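Local atomic coordinates of Non-structural protein 2 (Human respiratory syncytial virus A, PDB entry 7LDK), a protein that antagonises the host type I interferon response, binding the N-terminal part of the RNA sensor RIGI to block the signalling that leads to interferon production. Residues 31-44 and 61-74. Sequence-based numbering, arbitrary orientation.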
loop_
_atom_site.group_PDB
_atom_site.type_symbol
_atom_site.label_atom_id
_atom_site.label_comp_id
_atom_site.label_asym_id
_atom_site.label_seq_id
_atom_site.Cartn_x
_atom_site.Cartn_y
_atom_site.Cartn_z
ATOM N N LEU A 31 -2.197 -10.188 -2.768
ATOM C CA LEU A 31 -1.655 -9.942 -1.404
ATOM C C LEU A 31 -1.964 -8.507 -0.978
ATOM O O LEU A 31 -2.320 -8.298 0.177
ATOM C CB LEU A 31 -0.142 -10.184 -1.410
ATOM C CG LEU A 31 0.292 -11.641 -1.421
ATOM C CD1 LEU A 31 1.761 -11.725 -1.807
ATOM C CD2 LEU A 31 0.014 -12.291 -0.072
ATOM N N THR A 32 -1.778 -7.542 -1.879
ATOM C CA THR A 32 -2.031 -6.103 -1.620
ATOM C C THR A 32 -3.490 -5.926 -1.178
ATOM O O THR A 32 -3.739 -5.181 -0.239
ATOM C CB THR A 32 -1.659 -5.282 -2.851
ATOM O OG1 THR A 32 -0.237 -5.339 -2.950
ATOM C CG2 THR A 32 -2.114 -3.844 -2.775
ATOM N N ARG A 33 -4.425 -6.638 -1.786
ATOM C CA ARG A 33 -5.859 -6.509 -1.436
ATOM C C ARG A 33 -6.103 -7.081 -0.032
ATOM O O ARG A 33 -6.947 -6.525 0.680
ATOM C CB ARG A 33 -6.700 -7.156 -2.539
ATOM C CG ARG A 33 -6.509 -6.511 -3.908
ATOM C CD ARG A 33 -7.807 -6.288 -4.665
ATOM N NE ARG A 33 -8.680 -5.383 -3.921
ATOM C CZ ARG A 33 -9.944 -5.116 -4.228
ATOM N NH1 ARG A 33 -10.626 -4.278 -3.464
ATOM N NH2 ARG A 33 -10.518 -5.678 -5.282
ATOM N N ASP A 34 -5.377 -8.133 0.350
ATOM C CA ASP A 34 -5.425 -8.763 1.698
ATOM C C ASP A 34 -4.800 -7.854 2.758
ATOM O O ASP A 34 -5.345 -7.768 3.860
ATOM C CB ASP A 34 -4.693 -10.110 1.717
ATOM C CG ASP A 34 -5.403 -11.235 0.958
ATOM O OD1 ASP A 34 -6.650 -11.126 0.749
ATOM O OD2 ASP A 34 -4.714 -12.238 0.593
ATOM N N ILE A 35 -3.679 -7.218 2.441
ATOM C CA ILE A 35 -2.912 -6.375 3.399
ATOM C C ILE A 35 -3.599 -5.020 3.586
ATOM O O ILE A 35 -3.759 -4.606 4.730
ATOM C CB ILE A 35 -1.458 -6.214 2.933
ATOM C CG1 ILE A 35 -0.704 -7.543 3.030
ATOM C CG2 ILE A 35 -0.764 -5.116 3.726
ATOM C CD1 ILE A 35 0.617 -7.535 2.319
ATOM N N ILE A 36 -3.951 -4.330 2.504
ATOM C CA ILE A 36 -4.462 -2.937 2.598
ATOM C C ILE A 36 -5.974 -2.987 2.788
ATOM O O ILE A 36 -6.731 -2.861 1.821
ATOM C CB ILE A 36 -3.978 -2.058 1.440
ATOM C CG1 ILE A 36 -2.448 -2.012 1.424
ATOM C CG2 ILE A 36 -4.575 -0.668 1.561
ATOM C CD1 ILE A 36 -1.863 -1.139 0.376
ATOM N N THR A 37 -6.367 -3.134 4.044
ATOM C CA THR A 37 -7.769 -3.172 4.494
ATOM C C THR A 37 -8.141 -1.780 4.994
ATOM O O THR A 37 -7.263 -0.924 5.099
ATOM C CB THR A 37 -7.944 -4.227 5.587
ATOM O OG1 THR A 37 -7.110 -3.795 6.663
ATOM C CG2 THR A 37 -7.597 -5.618 5.119
ATOM N N HIS A 38 -9.418 -1.564 5.285
ATOM C CA HIS A 38 -9.898 -0.401 6.055
ATOM C C HIS A 38 -8.986 -0.206 7.259
ATOM O O HIS A 38 -8.601 0.951 7.448
ATOM C CB HIS A 38 -11.353 -0.618 6.433
ATOM C CG HIS A 38 -12.328 -0.191 5.386
ATOM N ND1 HIS A 38 -12.842 1.107 5.338
ATOM C CD2 HIS A 38 -12.921 -0.874 4.386
ATOM C CE1 HIS A 38 -13.690 1.207 4.345
ATOM N NE2 HIS A 38 -13.756 0.001 3.745
ATOM N N ARG A 39 -8.656 -1.256 8.026
ATOM C CA ARG A 39 -7.918 -1.105 9.307
ATOM C C ARG A 39 -6.519 -0.574 9.042
ATOM O O ARG A 39 -6.018 0.190 9.889
ATOM C CB ARG A 39 -7.873 -2.398 10.113
ATOM C CG ARG A 39 -8.887 -2.407 11.257
ATOM C CD ARG A 39 -9.351 -3.791 11.675
ATOM N NE ARG A 39 -9.781 -4.606 10.537
ATOM C CZ ARG A 39 -9.158 -5.699 10.067
ATOM N NH1 ARG A 39 -8.040 -6.140 10.628
ATOM N NH2 ARG A 39 -9.644 -6.331 9.009
ATOM N N PHE A 40 -5.924 -0.949 7.915
ATOM C CA PHE A 40 -4.608 -0.422 7.473
ATOM C C PHE A 40 -4.716 1.096 7.232
ATOM O O PHE A 40 -3.919 1.874 7.795
ATOM C CB PHE A 40 -4.160 -1.194 6.241
ATOM C CG PHE A 40 -2.774 -0.849 5.763
ATOM C CD1 PHE A 40 -2.538 0.279 4.979
ATOM C CD2 PHE A 40 -1.707 -1.658 6.090
ATOM C CE1 PHE A 40 -1.262 0.592 4.555
ATOM C CE2 PHE A 40 -0.433 -1.333 5.677
ATOM C CZ PHE A 40 -0.208 -0.209 4.916
ATOM N N ILE A 41 -5.702 1.525 6.439
ATOM C CA ILE A 41 -5.934 2.964 6.113
ATOM C C ILE A 41 -6.233 3.740 7.403
ATOM O O ILE A 41 -5.783 4.888 7.532
ATOM C CB ILE A 41 -7.091 3.132 5.122
ATOM C CG1 ILE A 41 -6.846 2.504 3.753
ATOM C CG2 ILE A 41 -7.422 4.587 5.004
ATOM C CD1 ILE A 41 -5.563 2.896 3.114
ATOM N N TYR A 42 -6.972 3.137 8.333
ATOM C CA TYR A 42 -7.322 3.737 9.643
ATOM C C TYR A 42 -6.049 4.148 10.379
ATOM O O TYR A 42 -5.999 5.294 10.882
ATOM C CB TYR A 42 -8.186 2.775 10.456
ATOM C CG TYR A 42 -9.558 2.539 9.853
ATOM C CD1 TYR A 42 -10.027 3.318 8.789
ATOM C CD2 TYR A 42 -10.411 1.556 10.357
ATOM C CE1 TYR A 42 -11.265 3.095 8.220
ATOM C CE2 TYR A 42 -11.665 1.335 9.806
ATOM C CZ TYR A 42 -12.089 2.111 8.737
ATOM O OH TYR A 42 -13.320 1.925 8.178
ATOM N N LEU A 43 -5.052 3.266 10.390
ATOM C CA LEU A 43 -3.776 3.517 11.098
ATOM C C LEU A 43 -3.045 4.656 10.403
ATOM O O LEU A 43 -2.526 5.554 11.126
ATOM C CB LEU A 43 -2.921 2.247 11.144
ATOM C CG LEU A 43 -3.478 1.122 12.036
ATOM C CD1 LEU A 43 -2.482 -0.026 12.153
ATOM C CD2 LEU A 43 -3.908 1.601 13.441
ATOM N N ILE A 44 -3.013 4.636 9.067
ATOM C CA ILE A 44 -2.261 5.643 8.275
ATOM C C ILE A 44 -2.886 7.001 8.554
ATOM O O ILE A 44 -2.142 7.964 8.798
ATOM C CB ILE A 44 -2.291 5.323 6.768
ATOM C CG1 ILE A 44 -1.594 4.006 6.445
ATOM C CG2 ILE A 44 -1.690 6.466 5.950
ATOM C CD1 ILE A 44 -0.145 4.008 6.861
ATOM N N THR A 61 5.543 6.366 5.575
ATOM C CA THR A 61 4.787 5.657 6.634
ATOM C C THR A 61 3.899 4.592 5.994
ATOM O O THR A 61 3.835 3.479 6.511
ATOM C CB THR A 61 3.955 6.634 7.458
ATOM O OG1 THR A 61 4.919 7.472 8.076
ATOM C CG2 THR A 61 3.100 5.950 8.495
ATOM N N PHE A 62 3.238 4.934 4.895
ATOM C CA PHE A 62 2.377 4.005 4.133
ATOM C C PHE A 62 3.209 2.790 3.717
ATOM O O PHE A 62 2.779 1.679 3.957
ATOM C CB PHE A 62 1.742 4.721 2.942
ATOM C CG PHE A 62 0.848 3.819 2.139
ATOM C CD1 PHE A 62 -0.490 3.710 2.442
ATOM C CD2 PHE A 62 1.350 3.038 1.108
ATOM C CE1 PHE A 62 -1.316 2.879 1.706
ATOM C CE2 PHE A 62 0.525 2.186 0.391
ATOM C CZ PHE A 62 -0.806 2.118 0.685
ATOM N N LEU A 63 4.367 2.993 3.099
ATOM C CA LEU A 63 5.153 1.868 2.547
ATOM C C LEU A 63 5.830 1.088 3.666
ATOM O O LEU A 63 5.869 -0.149 3.539
ATOM C CB LEU A 63 6.192 2.389 1.561
ATOM C CG LEU A 63 5.576 3.012 0.315
ATOM C CD1 LEU A 63 6.683 3.528 -0.593
ATOM C CD2 LEU A 63 4.673 2.021 -0.425
ATOM N N VAL A 64 6.327 1.750 4.712
ATOM C CA VAL A 64 6.906 1.025 5.870
ATOM C C VAL A 64 5.870 -0.001 6.352
ATOM O O VAL A 64 6.221 -1.171 6.506
ATOM C CB VAL A 64 7.345 1.978 7.002
ATOM C CG1 VAL A 64 7.600 1.228 8.302
ATOM C CG2 VAL A 64 8.578 2.781 6.628
ATOM N N ASN A 65 4.626 0.408 6.560
ATOM C CA ASN A 65 3.570 -0.466 7.131
ATOM C C ASN A 65 3.208 -1.545 6.108
ATOM O O ASN A 65 3.021 -2.688 6.522
ATOM C CB ASN A 65 2.365 0.333 7.606
ATOM C CG ASN A 65 2.705 1.290 8.725
ATOM O OD1 ASN A 65 3.848 1.515 9.052
ATOM N ND2 ASN A 65 1.718 1.897 9.324
ATOM N N TYR A 66 3.142 -1.225 4.819
ATOM C CA TYR A 66 2.894 -2.234 3.766
ATOM C C TYR A 66 3.987 -3.293 3.800
ATOM O O TYR A 66 3.663 -4.464 3.941
ATOM C CB TYR A 66 2.852 -1.619 2.375
ATOM C CG TYR A 66 2.683 -2.667 1.309
ATOM C CD1 TYR A 66 1.495 -3.349 1.159
ATOM C CD2 TYR A 66 3.745 -3.027 0.500
ATOM C CE1 TYR A 66 1.353 -4.327 0.191
ATOM C CE2 TYR A 66 3.625 -4.008 -0.467
ATOM C CZ TYR A 66 2.421 -4.668 -0.622
ATOM O OH TYR A 66 2.266 -5.620 -1.596
ATOM N N GLU A 67 5.245 -2.881 3.665
ATOM C CA GLU A 67 6.404 -3.804 3.621
ATOM C C GLU A 67 6.411 -4.729 4.842
ATOM O O GLU A 67 6.690 -5.907 4.645
ATOM C CB GLU A 67 7.716 -3.036 3.591
ATOM C CG GLU A 67 7.957 -2.261 2.312
ATOM C CD GLU A 67 8.985 -1.126 2.414
ATOM O OE1 GLU A 67 9.624 -0.933 3.510
ATOM O OE2 GLU A 67 9.171 -0.433 1.374
ATOM N N MET A 68 6.120 -4.222 6.041
ATOM C CA MET A 68 6.102 -5.051 7.272
ATOM C C MET A 68 4.992 -6.104 7.145
ATOM O O MET A 68 5.258 -7.280 7.403
ATOM C CB MET A 68 5.814 -4.236 8.531
ATOM C CG MET A 68 6.815 -3.153 8.826
ATOM S SD MET A 68 8.240 -3.706 9.765
ATOM C CE MET A 68 7.447 -4.239 11.287
ATOM N N LYS A 69 3.777 -5.697 6.795
ATOM C CA LYS A 69 2.633 -6.629 6.739
ATOM C C LYS A 69 2.907 -7.673 5.658
ATOM O O LYS A 69 2.515 -8.835 5.858
ATOM C CB LYS A 69 1.336 -5.850 6.543
ATOM C CG LYS A 69 0.924 -5.057 7.781
ATOM C CD LYS A 69 0.128 -5.903 8.786
ATOM C CE LYS A 69 0.174 -5.417 10.224
ATOM N NZ LYS A 69 1.285 -6.061 10.978
ATOM N N LEU A 70 3.586 -7.287 4.580
ATOM C CA LEU A 70 3.946 -8.208 3.482
ATOM C C LEU A 70 4.936 -9.246 4.017
ATOM O O LEU A 70 4.689 -10.474 3.874
ATOM C CB LEU A 70 4.551 -7.413 2.327
ATOM C CG LEU A 70 4.944 -8.247 1.107
ATOM C CD1 LEU A 70 3.766 -9.042 0.580
ATOM C CD2 LEU A 70 5.508 -7.392 0.003
ATOM N N LEU A 71 6.030 -8.763 4.593
ATOM C CA LEU A 71 7.100 -9.612 5.143
ATOM C C LEU A 71 6.490 -10.591 6.149
ATOM O O LEU A 71 6.754 -11.795 6.023
ATOM C CB LEU A 71 8.118 -8.668 5.781
ATOM C CG LEU A 71 9.313 -9.292 6.483
ATOM C CD1 LEU A 71 9.941 -10.425 5.660
ATOM C CD2 LEU A 71 10.307 -8.183 6.802
ATOM N N HIS A 72 5.672 -10.109 7.084
ATOM C CA HIS A 72 4.999 -10.959 8.103
ATOM C C HIS A 72 4.156 -12.032 7.413
ATOM O O HIS A 72 3.919 -13.041 8.025
ATOM C CB HIS A 72 4.090 -10.154 9.054
ATOM C CG HIS A 72 4.741 -9.180 9.986
ATOM N ND1 HIS A 72 4.123 -7.963 10.300
ATOM C CD2 HIS A 72 5.878 -9.247 10.731
ATOM C CE1 HIS A 72 4.883 -7.304 11.156
ATOM N NE2 HIS A 72 5.974 -8.068 11.432
ATOM N N LYS A 73 3.705 -11.821 6.182
ATOM C CA LYS A 73 2.713 -12.717 5.543
ATOM C C LYS A 73 3.410 -13.801 4.712
ATOM O O LYS A 73 2.918 -14.944 4.732
ATOM C CB LYS A 73 1.752 -11.877 4.699
ATOM C CG LYS A 73 0.549 -12.632 4.148
ATOM C CD LYS A 73 -0.498 -11.725 3.546
ATOM C CE LYS A 73 -1.456 -11.166 4.588
ATOM N NZ LYS A 73 -2.692 -11.995 4.711
ATOM N N VAL A 74 4.471 -13.461 3.976
ATOM C CA VAL A 74 5.102 -14.381 2.983
ATOM C C VAL A 74 6.516 -14.791 3.415
ATOM O O VAL A 74 7.154 -15.565 2.657
ATOM C CB VAL A 74 5.136 -13.734 1.590
ATOM C CG1 VAL A 74 3.737 -13.317 1.167
ATOM C CG2 VAL A 74 6.130 -12.568 1.497
#
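Thr32 and Tyr66 make the one direct hydrogen bond of this contact, a weak one, with Thr32 OG1 2.9 Å from Tyr66 OH. The two side chains meet at roughly a right angle, and Thr32 OG1 is also hydrogen-bonded to Ile28 O one turn back, so the threonine hydroxyl links its own helix to the tyrosine. At the solvent edge Lys73 lies near Asp34, but Lys73 NZ stays 4.6 Å from Asp34 OD2, too long for a salt bridge. The lysine works mainly through its carbons: CD lies against Leu31 CD2 at 3.7 Å and CE runs past Ile35 CG1.

Inward, Ile35 is a knob in a hole formed by Tyr66, Lys69, Leu70 and Lys73. Its two branches divide the work, CG2 reaching Lys69 CB at 3.6 Å and the Tyr66 ring, while CD1 lies over the backbone of Leu70. Leu31 extends this apolar strip to Leu70 and Val74.

Past the inverse gamma turn centred on Ile36, the chain enters helix 38-44 with Thr37 at its N-cap, the hydroxyl weakly accepting from Arg39 N and Phe40 N. Phe40, with CG anti to the backbone N, sends its ring across to helix 61-74. One edge meets the face of Phe62 in a T-shaped stack, planes at 81°; its rim also reaches the backbone between Asn65 and Tyr66. Ile36 CD1 packs on Phe62 CZ, and Ile44 CD1 settles near Phe62 CA and Asn65 ND2.

Helix 61-74 thus packs against two consecutive helices, crossing 38-44 at 142°, while Ile109 of strand 103-110 touches Thr32, Ile36 and Phe62. Aliphatic and aromatic packing chiefly holds this helical layer: its single weak cross-link is buried, and the charged groups stay at the exposed edge.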